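Particle-associated lyase (PDB 4Y9V) binds and probably cleaves, as a trimeric phage tailspike lyase, the capsular polysaccharide of Acinetobacter baumannii, the host bacterium of phage AP22. Local coordinates at residues Ala127-Lys132 and Asn194-Glu199; Cys156-Ser161 and Ser198-Ile203; Lys171-Glu176 and Arg190-Tyr195. One frame throughout, in Å; residues are numbered along the deposited sequence.

Contact 1 (Ala127-Lys132 and Asn194-Glu199). With EDO (1,2-ethanediol), chain D.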
# COMPACT_ATOMS: atom_id res chain seq x y z
N ALA A 127 31.70 4.53 23.21
CA ALA A 127 32.04 5.09 24.50
C ALA A 127 30.83 5.66 25.28
O ALA A 127 31.03 6.19 26.34
CB ALA A 127 33.13 6.15 24.41
N SER A 128 29.61 5.50 24.76
CA SER A 128 28.40 5.79 25.53
C SER A 128 27.36 4.74 25.17
O SER A 128 27.43 4.12 24.10
CB SER A 128 27.83 7.15 25.25
OG SER A 128 27.50 7.34 23.88
N ASP A 129 26.35 4.59 26.01
CA ASP A 129 25.31 3.62 25.75
C ASP A 129 24.31 4.20 24.73
O ASP A 129 23.93 5.38 24.80
CB ASP A 129 24.62 3.27 27.05
CG ASP A 129 25.50 2.53 28.06
OD1 ASP A 129 26.51 1.93 27.69
OD2 ASP A 129 25.12 2.54 29.24
N ILE A 130 23.90 3.37 23.82
CA ILE A 130 22.89 3.68 22.79
C ILE A 130 21.58 2.99 23.16
O ILE A 130 21.58 1.78 23.46
CB ILE A 130 23.40 3.24 21.42
CG1 ILE A 130 24.62 4.07 20.98
CG2 ILE A 130 22.28 3.31 20.38
CD1 ILE A 130 25.29 3.55 19.75
N VAL A 131 20.50 3.74 23.11
CA VAL A 131 19.16 3.29 23.47
C VAL A 131 18.31 3.13 22.21
O VAL A 131 18.08 4.09 21.45
CB VAL A 131 18.50 4.28 24.44
CG1 VAL A 131 17.08 3.80 24.80
CG2 VAL A 131 19.36 4.44 25.69
N LYS A 132 17.79 1.92 22.02
CA LYS A 132 16.94 1.55 20.88
C LYS A 132 15.79 2.54 20.75
O LYS A 132 15.07 2.83 21.71
CB LYS A 132 16.44 0.11 21.04
CG LYS A 132 15.46 -0.37 19.98
CD LYS A 132 14.97 -1.81 20.06
CE LYS A 132 14.07 -2.18 18.87
NZ LYS A 132 13.92 -3.64 18.62
N ASN A 194 19.88 -1.48 21.04
CA ASN A 194 20.65 -1.08 22.20
C ASN A 194 22.10 -1.56 22.03
O ASN A 194 22.32 -2.70 21.62
CB ASN A 194 20.10 -1.77 23.46
CG ASN A 194 18.68 -1.36 23.72
OD1 ASN A 194 18.38 -0.18 23.91
ND2 ASN A 194 17.75 -2.31 23.70
N TYR A 195 23.05 -0.72 22.41
CA TYR A 195 24.47 -1.06 22.39
C TYR A 195 25.11 -0.44 23.62
O TYR A 195 24.91 0.76 23.87
CB TYR A 195 25.19 -0.55 21.14
CG TYR A 195 24.55 -0.92 19.83
CD1 TYR A 195 24.80 -2.11 19.17
CD2 TYR A 195 23.62 -0.06 19.24
CE1 TYR A 195 24.17 -2.40 17.97
CE2 TYR A 195 23.00 -0.35 18.05
CZ TYR A 195 23.28 -1.54 17.40
OH TYR A 195 22.68 -1.89 16.21
N LEU A 196 25.86 -1.22 24.38
CA LEU A 196 26.46 -0.73 25.63
C LEU A 196 27.96 -0.56 25.49
O LEU A 196 28.64 -1.38 24.86
CB LEU A 196 26.20 -1.71 26.77
CG LEU A 196 24.71 -2.03 27.01
CD1 LEU A 196 24.59 -3.11 28.09
CD2 LEU A 196 23.86 -0.79 27.30
N THR A 197 28.50 0.42 26.19
CA THR A 197 29.93 0.64 26.25
C THR A 197 30.66 -0.64 26.63
O THR A 197 31.72 -0.95 26.08
CB THR A 197 30.29 1.72 27.27
OG1 THR A 197 29.76 1.39 28.57
CG2 THR A 197 29.67 3.01 26.80
N SER A 198 30.05 -1.31 27.63
CA SER A 198 30.60 -2.50 28.22
C SER A 198 30.66 -3.70 27.29
O SER A 198 31.34 -4.69 27.59
CB SER A 198 29.75 -2.89 29.47
OG SER A 198 28.42 -3.25 29.12
N GLU A 199 29.93 -3.69 26.20
CA GLU A 199 29.86 -4.74 25.22
C GLU A 199 31.04 -4.58 24.22
O GLU A 199 31.68 -3.53 24.16
CB GLU A 199 28.51 -4.75 24.47
CG GLU A 199 27.35 -5.19 25.40
CD GLU A 199 25.98 -4.91 24.84
OE1 GLU A 199 25.83 -4.11 23.93
OE2 GLU A 199 25.02 -5.53 25.38
C1 EDO D . 13.04 -7.87 15.60
O1 EDO D . 13.17 -8.55 16.77
C2 EDO D . 12.46 -6.50 15.76
O2 EDO D . 13.41 -5.64 16.38
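Ile130 and Tyr195 form a single antiparallel bridge, a hydrogen-bonded pair, between two otherwise irregular loop segments. Ile130 N gives a nearly straight bond to Tyr195 O (2.8 Å), and Tyr195 N answers with a longer one to Ile130 O.

Side chains continue the pairing on both flanks of the bridge. Asn194, its CG anti to the carbonyl carbon (chi1 -62°), turns its amide oxygen to the N-H two residues beyond Ile130: Lys132 N reaches OD1 at 2.9 Å from above the carbonyl plane. On the other flank Thr197 N meets Asp129 OD1 at 2.9 Å, while Thr197 OG1 adds a weak bond to the same oxygen. Short polar residues suit these places, because each supplies an acceptor where the backbone pairing stops.

The apolar contacts are few. Ile130 CG2 lies 3.8 Å from Tyr195 CD2, at the ring edge; both residues are buried, and a beta-branched apolar side chain suits a place where it also packs on Phe138 and Ile154. The methyl CG2 of Thr197 rests on the backbone of Ala127 and Ser128.

Leu196 to Glu199 form a type I beta turn, further tied by Leu196 N to Glu199 OE1, and the whole is a bridge between loops at the surface of the Ig-like domain.

Contact 2 (Cys156-Ser161 and Ser198-Ile203); sequences CTDDFS and SENIVI
The CG of Asp158 and the CG of Asn200 each stand anti to their own carbonyl carbon (chi1 -55° and -76°), and this carries carboxylate and amide towards each other across the contact. The two side chains cross at about a right angle, with their flat groups turned 57° apart. Asn200 ND2 approaches Asp158 OD1 on its syn lone pair at 2.8 Å; the oxygen lies almost in the amide plane, and the bond is nearly straight. The other carboxylate oxygen, OD2, receives a weak bond from Asn200 N. One aspartate thus accepts from both the side chain and the backbone of one asparagine, a role that suits a short acid facing a residue that can donate from both its amide and its backbone N.

Behind this pair the backbones meet. Cys156 and Ile201 form an antiparallel non-hydrogen-bonded pair, where strand 151-156 ends beside the start of strand 201-207 in the sheet of the Ig-like domain. Just past the end of strand 151-156, Thr157 N bonds to Asn200 O at 3.0 Å. The same carbonyl oxygen also receives a CA-H...O contact from Cys156 CA. Asn200 is the centre of an inverse gamma turn that leads into the strand.

Ile201 CD1 packs 3.6 Å from Cys156 CB; both side chains point to the same face of the sheet, where apolar groups suit a buried place. With Cys156 SG anti to the backbone N, the sulfur lies beside its own carbonyl carbon, near enough to accept a weak bond from Asp158 N. Thr157 OG1 sits 3.3 Å from Asn200 CB, and its methyl CG2 reaches towards Val202 CG1. Beyond Asp158 the chain reverses in a type II beta turn, where Ser161 OG bonds to Asp158 O at 2.8 Å in the carbonyl plane and also accepts from Lys171 N.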
# COMPACT_ATOMS: atom_id res chain seq x y z
N CYS A 156 28.63 -5.31 16.90
CA CYS A 156 29.00 -6.12 18.06
C CYS A 156 29.63 -7.42 17.59
O CYS A 156 29.03 -8.19 16.88
CB CYS A 156 27.75 -6.41 18.87
SG CYS A 156 28.09 -7.42 20.35
N THR A 157 30.88 -7.66 18.06
CA THR A 157 31.61 -8.84 17.61
C THR A 157 31.21 -10.12 18.31
O THR A 157 31.64 -11.20 17.91
CB THR A 157 33.13 -8.58 17.72
OG1 THR A 157 33.46 -8.25 19.05
CG2 THR A 157 33.59 -7.44 16.84
N ASP A 158 30.38 -10.02 19.35
CA ASP A 158 29.94 -11.17 20.15
C ASP A 158 28.88 -11.99 19.42
O ASP A 158 27.85 -11.48 18.94
CB ASP A 158 29.45 -10.68 21.50
CG ASP A 158 30.42 -9.83 22.30
OD1 ASP A 158 31.60 -10.21 22.35
OD2 ASP A 158 30.09 -8.72 22.83
N ASP A 159 29.08 -13.31 19.35
CA ASP A 159 28.13 -14.22 18.75
C ASP A 159 26.75 -14.09 19.44
O ASP A 159 26.64 -13.86 20.64
CB ASP A 159 28.59 -15.67 18.87
CG ASP A 159 29.75 -16.02 17.97
OD1 ASP A 159 30.23 -15.16 17.20
OD2 ASP A 159 30.15 -17.20 18.01
N PHE A 160 25.71 -14.27 18.62
CA PHE A 160 24.32 -14.30 19.07
C PHE A 160 23.85 -12.95 19.63
O PHE A 160 22.79 -12.88 20.23
CB PHE A 160 24.03 -15.41 20.11
CG PHE A 160 24.38 -16.80 19.65
CD1 PHE A 160 23.54 -17.49 18.79
CD2 PHE A 160 25.52 -17.44 20.11
CE1 PHE A 160 23.81 -18.80 18.43
CE2 PHE A 160 25.80 -18.74 19.72
CZ PHE A 160 24.94 -19.44 18.88
N SER A 161 24.57 -11.86 19.38
CA SER A 161 24.22 -10.61 20.02
C SER A 161 22.99 -9.93 19.43
O SER A 161 22.42 -9.05 20.08
CB SER A 161 25.42 -9.66 20.08
OG SER A 161 25.96 -9.43 18.77
N SER A 198 30.05 -1.31 27.63
CA SER A 198 30.60 -2.50 28.22
C SER A 198 30.66 -3.70 27.29
O SER A 198 31.34 -4.69 27.59
CB SER A 198 29.75 -2.89 29.47
OG SER A 198 28.42 -3.25 29.12
N GLU A 199 29.93 -3.69 26.20
CA GLU A 199 29.86 -4.74 25.22
C GLU A 199 31.04 -4.58 24.22
O GLU A 199 31.68 -3.53 24.16
CB GLU A 199 28.51 -4.75 24.47
CG GLU A 199 27.35 -5.19 25.40
CD GLU A 199 25.98 -4.91 24.84
OE1 GLU A 199 25.83 -4.11 23.93
OE2 GLU A 199 25.02 -5.53 25.38
N ASN A 200 31.29 -5.60 23.39
CA ASN A 200 32.31 -5.56 22.37
C ASN A 200 31.76 -4.87 21.10
O ASN A 200 31.38 -5.53 20.16
CB ASN A 200 32.84 -6.92 22.02
CG ASN A 200 33.79 -7.41 23.08
OD1 ASN A 200 34.72 -6.66 23.43
ND2 ASN A 200 33.63 -8.61 23.55
N ILE A 201 31.65 -3.54 21.20
CA ILE A 201 31.08 -2.72 20.12
C ILE A 201 32.16 -1.94 19.43
O ILE A 201 32.80 -1.05 20.01
CB ILE A 201 30.00 -1.75 20.64
CG1 ILE A 201 28.97 -2.38 21.55
CG2 ILE A 201 29.35 -1.05 19.44
CD1 ILE A 201 28.20 -3.53 20.94
N VAL A 202 32.42 -2.27 18.17
CA VAL A 202 33.41 -1.61 17.36
C VAL A 202 32.69 -0.64 16.42
O VAL A 202 31.52 -0.81 16.08
CB VAL A 202 34.31 -2.59 16.58
CG1 VAL A 202 34.97 -3.55 17.58
CG2 VAL A 202 33.56 -3.35 15.52
N ILE A 203 33.45 0.39 16.00
CA ILE A 203 32.98 1.39 15.06
C ILE A 203 33.88 1.31 13.81
O ILE A 203 35.09 1.52 13.91
CB ILE A 203 33.02 2.80 15.65
CG1 ILE A 203 32.27 2.92 16.98
CG2 ILE A 203 32.52 3.83 14.64
CD1 ILE A 203 30.78 2.62 16.91

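Contact 3 (Lys171-Glu176 and Arg190-Tyr195)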
# COMPACT_ATOMS: atom_id res chain seq x y z
N LYS A 171 24.58 -8.12 16.43
CA LYS A 171 23.89 -6.83 16.33
C LYS A 171 24.82 -5.76 15.75
O LYS A 171 26.03 -5.81 15.87
CB LYS A 171 23.27 -6.43 17.66
CG LYS A 171 24.23 -6.13 18.78
CD LYS A 171 23.50 -5.69 20.04
CE LYS A 171 24.44 -5.39 21.19
NZ LYS A 171 23.68 -5.04 22.40
N GLY A 172 24.18 -4.76 15.14
CA GLY A 172 24.87 -3.62 14.57
C GLY A 172 23.95 -2.89 13.62
O GLY A 172 22.83 -3.33 13.38
N GLU A 173 24.43 -1.78 13.07
CA GLU A 173 23.68 -1.03 12.08
C GLU A 173 24.61 -0.05 11.36
O GLU A 173 25.70 0.24 11.84
CB GLU A 173 22.48 -0.30 12.71
CG GLU A 173 22.84 0.69 13.80
CD GLU A 173 21.59 0.97 14.64
OE1 GLU A 173 21.22 0.09 15.48
OE2 GLU A 173 20.93 2.02 14.44
N PHE A 174 24.14 0.46 10.25
CA PHE A 174 24.81 1.50 9.51
C PHE A 174 24.25 2.86 9.89
O PHE A 174 23.03 3.00 10.04
CB PHE A 174 24.62 1.31 8.01
CG PHE A 174 25.17 0.02 7.43
CD1 PHE A 174 26.21 -0.67 8.03
CD2 PHE A 174 24.63 -0.48 6.25
CE1 PHE A 174 26.71 -1.85 7.44
CE2 PHE A 174 25.12 -1.66 5.68
CZ PHE A 174 26.15 -2.32 6.29
N VAL A 175 25.12 3.87 10.01
CA VAL A 175 24.70 5.23 10.27
C VAL A 175 25.48 6.18 9.34
O VAL A 175 26.59 5.87 8.92
CB VAL A 175 24.85 5.66 11.74
CG1 VAL A 175 24.06 4.72 12.66
CG2 VAL A 175 26.31 5.73 12.16
N GLU A 176 24.87 7.33 9.10
CA GLU A 176 25.55 8.46 8.46
C GLU A 176 25.71 9.59 9.47
O GLU A 176 24.78 9.96 10.18
CB GLU A 176 24.80 8.96 7.23
CG GLU A 176 25.52 10.13 6.57
CD GLU A 176 24.90 10.53 5.26
OE1 GLU A 176 25.15 9.80 4.30
OE2 GLU A 176 24.20 11.53 5.22
N ARG A 190 17.48 7.34 14.15
CA ARG A 190 17.43 6.89 15.52
C ARG A 190 17.97 5.47 15.56
O ARG A 190 17.83 4.67 14.61
CB ARG A 190 16.00 6.95 16.12
CG ARG A 190 15.38 8.33 16.05
CD ARG A 190 16.10 9.33 16.98
NE ARG A 190 15.48 10.66 16.93
CZ ARG A 190 15.77 11.60 16.02
NH1 ARG A 190 16.69 11.40 15.10
NH2 ARG A 190 15.11 12.74 16.04
N ALA A 191 18.61 5.12 16.67
CA ALA A 191 19.21 3.79 16.79
C ALA A 191 18.15 2.70 16.66
O ALA A 191 17.06 2.78 17.23
CB ALA A 191 19.85 3.67 18.18
N TYR A 192 18.52 1.63 15.96
CA TYR A 192 17.66 0.49 15.80
C TYR A 192 17.83 -0.56 16.87
O TYR A 192 17.04 -1.53 16.93
CB TYR A 192 17.82 -0.16 14.39
CG TYR A 192 17.21 0.70 13.33
CD1 TYR A 192 15.88 0.58 13.01
CD2 TYR A 192 17.91 1.68 12.68
CE1 TYR A 192 15.24 1.37 12.08
CE2 TYR A 192 17.30 2.51 11.75
CZ TYR A 192 15.97 2.34 11.47
OH TYR A 192 15.37 3.21 10.53
N ASP A 193 18.81 -0.43 17.74
CA ASP A 193 19.08 -1.41 18.78
C ASP A 193 19.77 -0.71 19.94
O ASP A 193 20.16 0.44 19.86
CB ASP A 193 19.89 -2.59 18.21
CG ASP A 193 19.75 -3.93 18.91
OD1 ASP A 193 19.12 -3.99 19.99
OD2 ASP A 193 20.30 -4.93 18.35
N ASN A 194 19.88 -1.48 21.04
CA ASN A 194 20.65 -1.08 22.20
C ASN A 194 22.10 -1.56 22.03
O ASN A 194 22.32 -2.70 21.62
CB ASN A 194 20.10 -1.77 23.46
CG ASN A 194 18.68 -1.36 23.72
OD1 ASN A 194 18.38 -0.18 23.91
ND2 ASN A 194 17.75 -2.31 23.70
N TYR A 195 23.05 -0.72 22.41
CA TYR A 195 24.47 -1.06 22.39
C TYR A 195 25.11 -0.44 23.62
O TYR A 195 24.91 0.76 23.87
CB TYR A 195 25.19 -0.55 21.14
CG TYR A 195 24.55 -0.92 19.83
CD1 TYR A 195 24.80 -2.11 19.17
CD2 TYR A 195 23.62 -0.06 19.24
CE1 TYR A 195 24.17 -2.40 17.97
CE2 TYR A 195 23.00 -0.35 18.05
CZ TYR A 195 23.28 -1.54 17.40
OH TYR A 195 22.68 -1.89 16.21
O HOH W 1 20.54 -5.58 22.13
O HOH W 2 21.15 -4.36 15.73
O HOH W 3 20.24 4.27 13.02
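Strand 172-176 runs past the loop 190-195 without backbone pairing: the closest CA atoms, those of Glu173 and Tyr192, are 7.2 Å apart, and side chains and water bridge the gap.

Glu173 CG sits between its backbone N and carbonyl carbon (chi1 59°), and the chain extended beyond it carries the carboxylate across to the loop. OE2 uses its syn lone pair for Tyr192 N at 2.9 Å, while OE1 uses its anti lone pair for the hydroxyl of Tyr195, which donates over 2.6 Å. OE1 lies at the edge of the Tyr195 ring, near its plane. Glutamate suits the place, having the length to cross and two oxygens for the donors beyond. A water joins OE2 to Arg190 O.

Lys171 lies along Tyr195 in the opposite sense, its extended chain carrying NZ to Asn194 O at 2.8 Å. NZ also forms a salt bridge with Glu199, which probably balances the buried charge. A second water accepts from Gly172 N and donates to Asp193 OD2 and Tyr195 OH; that hydroxyl lies 3.1 Å from Gly172 C.

Tyr192 OH bonds to Asn317 and its side chain packs against Tyr368 of the second subunit: this is a polar, water-bridged interior joining the Ig-like domain to the pectin lyase-like beta-helix and the neighbouring chain.

Contact 3 is the buried member of the set, whereas contact 1 lies at the surface and contact 2 is partly buried. All three belong to the Ig-like domain and end on the chain between Arg190 and Ile203: contacts 1 and 3 share Asn194 and Tyr195, and contacts 1 and 2 share Ser198 and Glu199. Their chemistry follows their place. Backbone pairing governs contacts 1 and 2, extended by amide and carboxylate groups, while contact 3 relies on a buried carboxylate, a lysine and waters. The salt bridge from Glu199 OE1 to Lys171 NZ (2.8 Å) ties the turn of contact 1 to contact 3, and Ile201 CD1 packs on Tyr195.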